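Local coordinates for poly-beta-hydroxybuterate polymerase (Cupriavidus necator, PDB 5T6O), which probably acts as an acyltransferase, its alpha/beta hydrolase-fold catalytic domain carrying out the nontemplate-dependent polymerization that makes polyhydroxybutyrate, at residues L129-V143 and V258-T272. The protein carries 1 engineered substitution. Sequence-based numbering, arbitrary orientation.
Sequences LAVLAARGEHPAASV and VCGVPVDLASIDVPT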
ATOM      1  N   LEU A 129     -21.949 -25.150 -10.171  1.00 27.88           N
ATOM      2  CA  LEU A 129     -21.832 -26.358  -9.364  1.00 27.72           C
ATOM      3  C   LEU A 129     -22.528 -26.196  -8.017  1.00 28.78           C
ATOM      4  O   LEU A 129     -23.110 -27.157  -7.503  1.00 32.60           O
ATOM      5  CB  LEU A 129     -20.357 -26.729  -9.194  1.00 26.24           C
ATOM      6  CG  LEU A 129     -19.724 -27.300 -10.465  1.00 26.33           C
ATOM      7  CD1 LEU A 129     -18.224 -27.416 -10.295  1.00 28.10           C
ATOM      8  CD2 LEU A 129     -20.326 -28.663 -10.805  1.00 28.83           C
ATOM      9  N   ALA A 130     -22.513 -24.986  -7.451  1.00 30.49           N
ATOM     10  CA  ALA A 130     -23.261 -24.750  -6.220  1.00 30.25           C
ATOM     11  C   ALA A 130     -24.765 -24.868  -6.462  1.00 28.83           C
ATOM     12  O   ALA A 130     -25.494 -25.399  -5.615  1.00 32.68           O
ATOM     13  CB  ALA A 130     -22.907 -23.381  -5.639  1.00 29.41           C
ATOM     14  N   VAL A 131     -25.248 -24.365  -7.603  1.00 30.43           N
ATOM     15  CA  VAL A 131     -26.656 -24.548  -7.961  1.00 28.71           C
ATOM     16  C   VAL A 131     -26.975 -26.030  -8.094  1.00 35.17           C
ATOM     17  O   VAL A 131     -27.975 -26.521  -7.553  1.00 36.85           O
ATOM     18  CB  VAL A 131     -26.992 -23.776  -9.251  1.00 27.37           C
ATOM     19  CG1 VAL A 131     -28.351 -24.232  -9.837  1.00 26.63           C
ATOM     20  CG2 VAL A 131     -27.008 -22.270  -8.977  1.00 29.21           C
ATOM     21  N   LEU A 132     -26.120 -26.766  -8.809  1.00 31.79           N
ATOM     22  CA  LEU A 132     -26.348 -28.193  -9.007  1.00 30.35           C
ATOM     23  C   LEU A 132     -26.338 -28.953  -7.683  1.00 35.43           C
ATOM     24  O   LEU A 132     -27.139 -29.874  -7.486  1.00 35.88           O
ATOM     25  CB  LEU A 132     -25.294 -28.755  -9.966  1.00 29.26           C
ATOM     26  CG  LEU A 132     -25.532 -28.440 -11.448  1.00 33.79           C
ATOM     27  CD1 LEU A 132     -24.273 -28.677 -12.291  1.00 26.42           C
ATOM     28  CD2 LEU A 132     -26.695 -29.271 -11.969  1.00 38.74           C
ATOM     29  N   ALA A 133     -25.442 -28.588  -6.759  1.00 33.92           N
ATOM     30  CA  ALA A 133     -25.386 -29.306  -5.483  1.00 36.01           C
ATOM     31  C   ALA A 133     -26.675 -29.118  -4.692  1.00 36.24           C
ATOM     32  O   ALA A 133     -27.184 -30.068  -4.087  1.00 36.87           O
ATOM     33  CB  ALA A 133     -24.177 -28.849  -4.657  1.00 31.34           C
ATOM     34  N   ALA A 134     -27.224 -27.899  -4.698  1.00 34.95           N
ATOM     35  CA  ALA A 134     -28.507 -27.658  -4.047  1.00 41.45           C
ATOM     36  C   ALA A 134     -29.640 -28.453  -4.689  1.00 41.57           C
ATOM     37  O   ALA A 134     -30.654 -28.713  -4.033  1.00 39.13           O
ATOM     38  CB  ALA A 134     -28.821 -26.158  -4.069  1.00 39.14           C
ATOM     39  N   ARG A 135     -29.503 -28.834  -5.959  1.00 38.40           N
ATOM     40  CA  ARG A 135     -30.451 -29.733  -6.610  1.00 42.26           C
ATOM     41  C   ARG A 135     -30.153 -31.202  -6.325  1.00 44.43           C
ATOM     42  O   ARG A 135     -30.831 -32.072  -6.879  1.00 42.04           O
ATOM     43  CB  ARG A 135     -30.447 -29.495  -8.132  1.00 40.23           C
ATOM     44  CG  ARG A 135     -30.869 -28.089  -8.567  1.00 40.66           C
ATOM     45  CD  ARG A 135     -30.844 -27.923 -10.094  1.00 39.90           C
ATOM     46  NE  ARG A 135     -31.284 -26.592 -10.505  1.00 39.80           N
ATOM     47  CZ  ARG A 135     -31.094 -26.073 -11.717  1.00 42.53           C
ATOM     48  NH1 ARG A 135     -31.526 -24.846 -11.994  1.00 40.11           N
ATOM     49  NH2 ARG A 135     -30.471 -26.773 -12.656  1.00 35.61           N
ATOM     50  N   GLY A 136     -29.158 -31.498  -5.489  1.00 42.05           N
ATOM     51  CA  GLY A 136     -28.763 -32.872  -5.253  1.00 42.16           C
ATOM     52  C   GLY A 136     -27.914 -33.491  -6.343  1.00 42.24           C
ATOM     53  O   GLY A 136     -27.822 -34.721  -6.413  1.00 40.88           O
ATOM     54  N   GLU A 137     -27.284 -32.683  -7.193  1.00 36.37           N
ATOM     55  CA  GLU A 137     -26.505 -33.172  -8.323  1.00 36.08           C
ATOM     56  C   GLU A 137     -25.032 -32.845  -8.125  1.00 39.37           C
ATOM     57  O   GLU A 137     -24.679 -31.704  -7.809  1.00 39.12           O
ATOM     58  CB  GLU A 137     -26.996 -32.562  -9.635  1.00 38.01           C
ATOM     59  CG  GLU A 137     -28.306 -33.137 -10.140  1.00 41.92           C
ATOM     60  CD  GLU A 137     -28.843 -32.340 -11.313  1.00 55.52           C
ATOM     61  OE1 GLU A 137     -29.718 -31.477 -11.094  1.00 61.07           O
ATOM     62  OE2 GLU A 137     -28.368 -32.553 -12.446  1.00 57.79           O
ATOM     63  N   HIS A 138     -24.180 -33.844  -8.331  1.00 34.74           N
ATOM     64  CA  HIS A 138     -22.742 -33.732  -8.094  1.00 33.81           C
ATOM     65  C   HIS A 138     -22.006 -34.287  -9.306  1.00 39.37           C
ATOM     66  O   HIS A 138     -21.424 -35.378  -9.259  1.00 38.37           O
ATOM     67  CB  HIS A 138     -22.362 -34.464  -6.806  1.00 34.55           C
ATOM     68  CG  HIS A 138     -23.162 -34.022  -5.619  1.00 37.85           C
ATOM     69  ND1 HIS A 138     -22.847 -32.897  -4.887  1.00 35.79           N
ATOM     70  CD2 HIS A 138     -24.291 -34.525  -5.064  1.00 44.82           C
ATOM     71  CE1 HIS A 138     -23.725 -32.745  -3.912  1.00 37.00           C
ATOM     72  NE2 HIS A 138     -24.618 -33.715  -4.002  1.00 41.22           N
ATOM     73  N   PRO A 139     -22.011 -33.549 -10.422  1.00 35.17           N
ATOM     74  CA  PRO A 139     -21.420 -34.079 -11.658  1.00 28.70           C
ATOM     75  C   PRO A 139     -19.911 -33.912 -11.764  1.00 31.07           C
ATOM     76  O   PRO A 139     -19.336 -34.395 -12.747  1.00 32.64           O
ATOM     77  CB  PRO A 139     -22.127 -33.262 -12.750  1.00 32.80           C
ATOM     78  CG  PRO A 139     -22.355 -31.928 -12.093  1.00 33.72           C
ATOM     79  CD  PRO A 139     -22.693 -32.260 -10.645  1.00 35.10           C
ATOM     80  N   ALA A 140     -19.259 -33.239 -10.816  1.00 29.11           N
ATOM     81  CA  ALA A 140     -17.836 -32.927 -10.911  1.00 28.57           C
ATOM     82  C   ALA A 140     -17.032 -33.797  -9.957  1.00 31.76           C
ATOM     83  O   ALA A 140     -17.390 -33.937  -8.781  1.00 32.19           O
ATOM     84  CB  ALA A 140     -17.569 -31.448 -10.612  1.00 29.66           C
ATOM     85  N   ALA A 141     -15.938 -34.370 -10.475  1.00 27.91           N
ATOM     86  CA  ALA A 141     -14.972 -35.082  -9.650  1.00 33.36           C
ATOM     87  C   ALA A 141     -14.028 -34.119  -8.946  1.00 32.75           C
ATOM     88  O   ALA A 141     -13.612 -34.373  -7.809  1.00 29.99           O
ATOM     89  CB  ALA A 141     -14.168 -36.065 -10.508  1.00 34.52           C
ATOM     90  N   SER A 142     -13.700 -33.012  -9.605  1.00 27.35           N
ATOM     91  CA  SER A 142     -12.766 -32.029  -9.086  1.00 28.16           C
ATOM     92  C   SER A 142     -12.990 -30.737  -9.852  1.00 31.01           C
ATOM     93  O   SER A 142     -13.609 -30.732 -10.917  1.00 28.46           O
ATOM     94  CB  SER A 142     -11.317 -32.505  -9.225  1.00 25.82           C
ATOM     95  OG  SER A 142     -10.853 -32.323 -10.556  1.00 28.17           O
ATOM     96  N   VAL A 143     -12.479 -29.641  -9.292  1.00 31.32           N
ATOM     97  CA  VAL A 143     -12.624 -28.303  -9.850  1.00 25.76           C
ATOM     98  C   VAL A 143     -11.257 -27.639  -9.839  1.00 28.43           C
ATOM     99  O   VAL A 143     -10.542 -27.711  -8.835  1.00 26.86           O
ATOM    100  CB  VAL A 143     -13.627 -27.454  -9.042  1.00 24.79           C
ATOM    101  CG1 VAL A 143     -13.661 -26.018  -9.570  1.00 30.62           C
ATOM    102  CG2 VAL A 143     -15.019 -28.085  -9.098  1.00 32.48           C
ATOM    103  N   VAL A 258     -29.960 -18.133  -7.138  1.00 32.14           N
ATOM    104  CA  VAL A 258     -29.597 -18.246  -8.546  1.00 29.05           C
ATOM    105  C   VAL A 258     -30.273 -19.492  -9.086  1.00 32.48           C
ATOM    106  O   VAL A 258     -30.157 -20.565  -8.485  1.00 34.65           O
ATOM    107  CB  VAL A 258     -28.067 -18.330  -8.728  1.00 28.56           C
ATOM    108  CG1 VAL A 258     -27.693 -18.661 -10.196  1.00 30.51           C
ATOM    109  CG2 VAL A 258     -27.401 -17.033  -8.262  1.00 34.61           C
ATOM    110  N   CYS A 259     -31.004 -19.343 -10.194  1.00 34.92           N
ATOM    111  CA  CYS A 259     -31.699 -20.459 -10.842  1.00 32.73           C
ATOM    112  C   CYS A 259     -32.564 -21.236  -9.851  1.00 39.78           C
ATOM    113  O   CYS A 259     -32.643 -22.468  -9.895  1.00 36.54           O
ATOM    114  CB  CYS A 259     -30.713 -21.392 -11.543  1.00 40.67           C
ATOM    115  SG  CYS A 259     -29.786 -20.608 -12.870  1.00 35.61           S
ATOM    116  N   GLY A 260     -33.198 -20.508  -8.932  1.00 36.16           N
ATOM    117  CA  GLY A 260     -34.175 -21.078  -8.030  1.00 41.49           C
ATOM    118  C   GLY A 260     -33.640 -21.676  -6.745  1.00 44.35           C
ATOM    119  O   GLY A 260     -34.432 -22.246  -5.983  1.00 43.85           O
ATOM    120  N   VAL A 261     -32.339 -21.579  -6.470  1.00 40.93           N
ATOM    121  CA  VAL A 261     -31.783 -22.159  -5.242  1.00 36.13           C
ATOM    122  C   VAL A 261     -30.791 -21.195  -4.620  1.00 40.13           C
ATOM    123  O   VAL A 261     -30.178 -20.357  -5.299  1.00 38.76           O
ATOM    124  CB  VAL A 261     -31.092 -23.519  -5.498  1.00 38.54           C
ATOM    125  CG1 VAL A 261     -32.115 -24.579  -5.900  1.00 39.61           C
ATOM    126  CG2 VAL A 261     -29.998 -23.377  -6.550  1.00 36.48           C
ATOM    127  N   PRO A 262     -30.616 -21.289  -3.298  1.00 38.65           N
ATOM    128  CA  PRO A 262     -29.584 -20.486  -2.632  1.00 37.82           C
ATOM    129  C   PRO A 262     -28.196 -20.977  -3.017  1.00 39.50           C
ATOM    130  O   PRO A 262     -27.974 -22.178  -3.198  1.00 42.65           O
ATOM    131  CB  PRO A 262     -29.860 -20.711  -1.138  1.00 37.87           C
ATOM    132  CG  PRO A 262     -31.264 -21.267  -1.074  1.00 46.38           C
ATOM    133  CD  PRO A 262     -31.411 -22.067  -2.331  1.00 41.51           C
ATOM    134  N   VAL A 263     -27.262 -20.039  -3.145  1.00 39.50           N
ATOM    135  CA  VAL A 263     -25.887 -20.345  -3.537  1.00 30.81           C
ATOM    136  C   VAL A 263     -25.033 -20.420  -2.275  1.00 35.35           C
ATOM    137  O   VAL A 263     -24.827 -19.415  -1.586  1.00 40.67           O
ATOM    138  CB  VAL A 263     -25.326 -19.307  -4.514  1.00 35.15           C
ATOM    139  CG1 VAL A 263     -23.842 -19.573  -4.767  1.00 37.49           C
ATOM    140  CG2 VAL A 263     -26.115 -19.321  -5.815  1.00 33.41           C
ATOM    141  N   ASP A 264     -24.517 -21.612  -1.986  1.00 37.42           N
ATOM    142  CA  ASP A 264     -23.556 -21.840  -0.911  1.00 32.55           C
ATOM    143  C   ASP A 264     -22.339 -22.497  -1.549  1.00 32.82           C
ATOM    144  O   ASP A 264     -22.384 -23.681  -1.898  1.00 35.23           O
ATOM    145  CB  ASP A 264     -24.158 -22.725   0.181  1.00 39.03           C
ATOM    146  CG  ASP A 264     -23.192 -23.002   1.339  1.00 40.87           C
ATOM    147  OD1 ASP A 264     -21.992 -22.651   1.262  1.00 38.88           O
ATOM    148  OD2 ASP A 264     -23.646 -23.600   2.336  1.00 41.21           O
ATOM    149  N   LEU A 265     -21.258 -21.731  -1.718  1.00 33.47           N
ATOM    150  CA  LEU A 265     -20.085 -22.271  -2.401  1.00 30.86           C
ATOM    151  C   LEU A 265     -19.480 -23.451  -1.654  1.00 34.31           C
ATOM    152  O   LEU A 265     -18.785 -24.270  -2.271  1.00 29.97           O
ATOM    153  CB  LEU A 265     -19.023 -21.186  -2.596  1.00 31.89           C
ATOM    154  CG  LEU A 265     -19.366 -20.002  -3.506  1.00 31.09           C
ATOM    155  CD1 LEU A 265     -18.301 -18.916  -3.391  1.00 32.05           C
ATOM    156  CD2 LEU A 265     -19.527 -20.441  -4.954  1.00 32.65           C
ATOM    157  N   ALA A 266     -19.718 -23.565  -0.343  1.00 32.85           N
ATOM    158  CA  ALA A 266     -19.210 -24.723   0.382  1.00 34.85           C
ATOM    159  C   ALA A 266     -19.892 -26.014  -0.048  1.00 35.60           C
ATOM    160  O   ALA A 266     -19.363 -27.096   0.226  1.00 36.61           O
ATOM    161  CB  ALA A 266     -19.369 -24.531   1.895  1.00 33.75           C
ATOM    162  N   SER A 267     -21.045 -25.933  -0.717  1.00 36.46           N
ATOM    163  CA  SER A 267     -21.761 -27.140  -1.118  1.00 33.61           C
ATOM    164  C   SER A 267     -21.147 -27.812  -2.340  1.00 34.74           C
ATOM    165  O   SER A 267     -21.513 -28.951  -2.645  1.00 34.03           O
ATOM    166  CB  SER A 267     -23.242 -26.820  -1.386  1.00 32.76           C
ATOM    167  OG  SER A 267     -23.385 -26.017  -2.548  1.00 37.51           O
ATOM    168  N   ILE A 268     -20.218 -27.149  -3.038  1.00 36.24           N
ATOM    169  CA  ILE A 268     -19.555 -27.778  -4.178  1.00 32.09           C
ATOM    170  C   ILE A 268     -18.821 -29.039  -3.734  1.00 36.34           C
ATOM    171  O   ILE A 268     -18.958 -30.107  -4.344  1.00 35.48           O
ATOM    172  CB  ILE A 268     -18.607 -26.778  -4.858  1.00 27.65           C
ATOM    173  CG1 ILE A 268     -19.410 -25.583  -5.400  1.00 28.13           C
ATOM    174  CG2 ILE A 268     -17.827 -27.467  -5.993  1.00 28.84           C
ATOM    175  CD1 ILE A 268     -18.549 -24.453  -5.902  1.00 27.14           C
ATOM    176  N   ASP A 269     -18.000 -28.917  -2.694  1.00 31.90           N
ATOM    177  CA  ASP A 269     -17.479 -30.041  -1.909  1.00 33.14           C
ATOM    178  C   ASP A 269     -16.823 -31.120  -2.778  1.00 37.45           C
ATOM    179  O   ASP A 269     -17.174 -32.301  -2.735  1.00 37.97           O
ATOM    180  CB  ASP A 269     -18.587 -30.639  -1.035  1.00 36.47           C
ATOM    181  CG  ASP A 269     -18.050 -31.643  -0.038  1.00 45.15           C
ATOM    182  OD1 ASP A 269     -16.834 -31.577   0.252  1.00 37.75           O
ATOM    183  OD2 ASP A 269     -18.833 -32.501   0.441  1.00 44.69           O
ATOM    184  N   VAL A 270     -15.841 -30.697  -3.566  1.00 35.44           N
ATOM    185  CA  VAL A 270     -14.983 -31.636  -4.287  1.00 30.03           C
ATOM    186  C   VAL A 270     -13.547 -31.144  -4.197  1.00 32.64           C
ATOM    187  O   VAL A 270     -13.297 -29.966  -3.911  1.00 30.14           O
ATOM    188  CB  VAL A 270     -15.397 -31.791  -5.766  1.00 31.20           C
ATOM    189  CG1 VAL A 270     -16.856 -32.254  -5.893  1.00 29.12           C
ATOM    190  CG2 VAL A 270     -15.152 -30.497  -6.519  1.00 32.94           C
ATOM    191  N   PRO A 271     -12.579 -32.032  -4.420  1.00 30.08           N
ATOM    192  CA  PRO A 271     -11.182 -31.582  -4.458  1.00 28.41           C
ATOM    193  C   PRO A 271     -11.012 -30.416  -5.426  1.00 31.18           C
ATOM    194  O   PRO A 271     -11.515 -30.439  -6.551  1.00 30.30           O
ATOM    195  CB  PRO A 271     -10.432 -32.829  -4.929  1.00 29.33           C
ATOM    196  CG  PRO A 271     -11.266 -33.953  -4.429  1.00 33.90           C
ATOM    197  CD  PRO A 271     -12.688 -33.494  -4.576  1.00 28.21           C
ATOM    198  N   THR A 272     -10.322 -29.369  -4.972  1.00 30.15           N
ATOM    199  CA  THR A 272     -10.275 -28.114  -5.715  1.00 26.31           C
ATOM    200  C   THR A 272      -8.854 -27.571  -5.752  1.00 29.98           C
ATOM    201  O   THR A 272      -8.218 -27.422  -4.703  1.00 26.98           O
ATOM    202  CB  THR A 272     -11.214 -27.072  -5.098  1.00 31.12           C
ATOM    203  OG1 THR A 272     -12.550 -27.591  -5.083  1.00 30.55           O
ATOM    204  CG2 THR A 272     -11.160 -25.761  -5.900  1.00 24.86           C
TER
HETATM  205  O   HOH W   1     -25.794 -23.814  -3.231  1.00 35.39           O
HETATM  206  O   HOH W   2     -33.569 -25.213  -9.339  1.00 42.31           O
HETATM  207  O   HOH W   3     -20.798 -31.354  -6.033  1.00 43.62           O
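Cys259 O, in the type I' turn running from Val258 to Val261, is gripped twice from the side of Arg135. A water bound to Arg135 NE donates to it, and Arg135 NH1 adds a weak bond of 3.4 Å to Cys259 O from the edge of the guanidinium, in its plane. Val131 CG1 lies against one face of the guanidinium, offset toward its rim, and Glu94 takes a salt bridge from NH1. Val131 also spreads its methyls over the hairpin: CG1, anti to the backbone N (chi1 166°), meets Val261 CG2 at 3.8 Å, which leaves CG2 against Val258 CG1, the two side chains crossing at about a right angle. Ala134 CB packs on Val261 CB.

Further along, a second water donates to Ala130 O and Pro262 O and accepts from Asp264 N. Ser267 OG donates a hydrogen bond to Asp264 O (2.6 Å, in the carbonyl plane), which also accepts from Ser267 N. Ala133 CB lies 3.3 Å from Ser267 O. Ile268 CG1 lies over Ala130 N, and its CG2 reaches Leu129 CB. A third water, 2.8 Å from His138 ND1, donates to Ile268 O.

Strands 140-146 and 272-277 are parallel neighbours in the mixed sheet of the alpha/beta hydrolase fold, and the loop leading into the second packs on helix 120-134. Val143 N donates to Pro271 O at 3.0 Å; Val143 CG2 and Val270 CG2 touch at 3.5 Å. Methyls thus do most of the packing along the helix and just past its end, while waters satisfy backbone carbonyls where direct bonds across the contact are few.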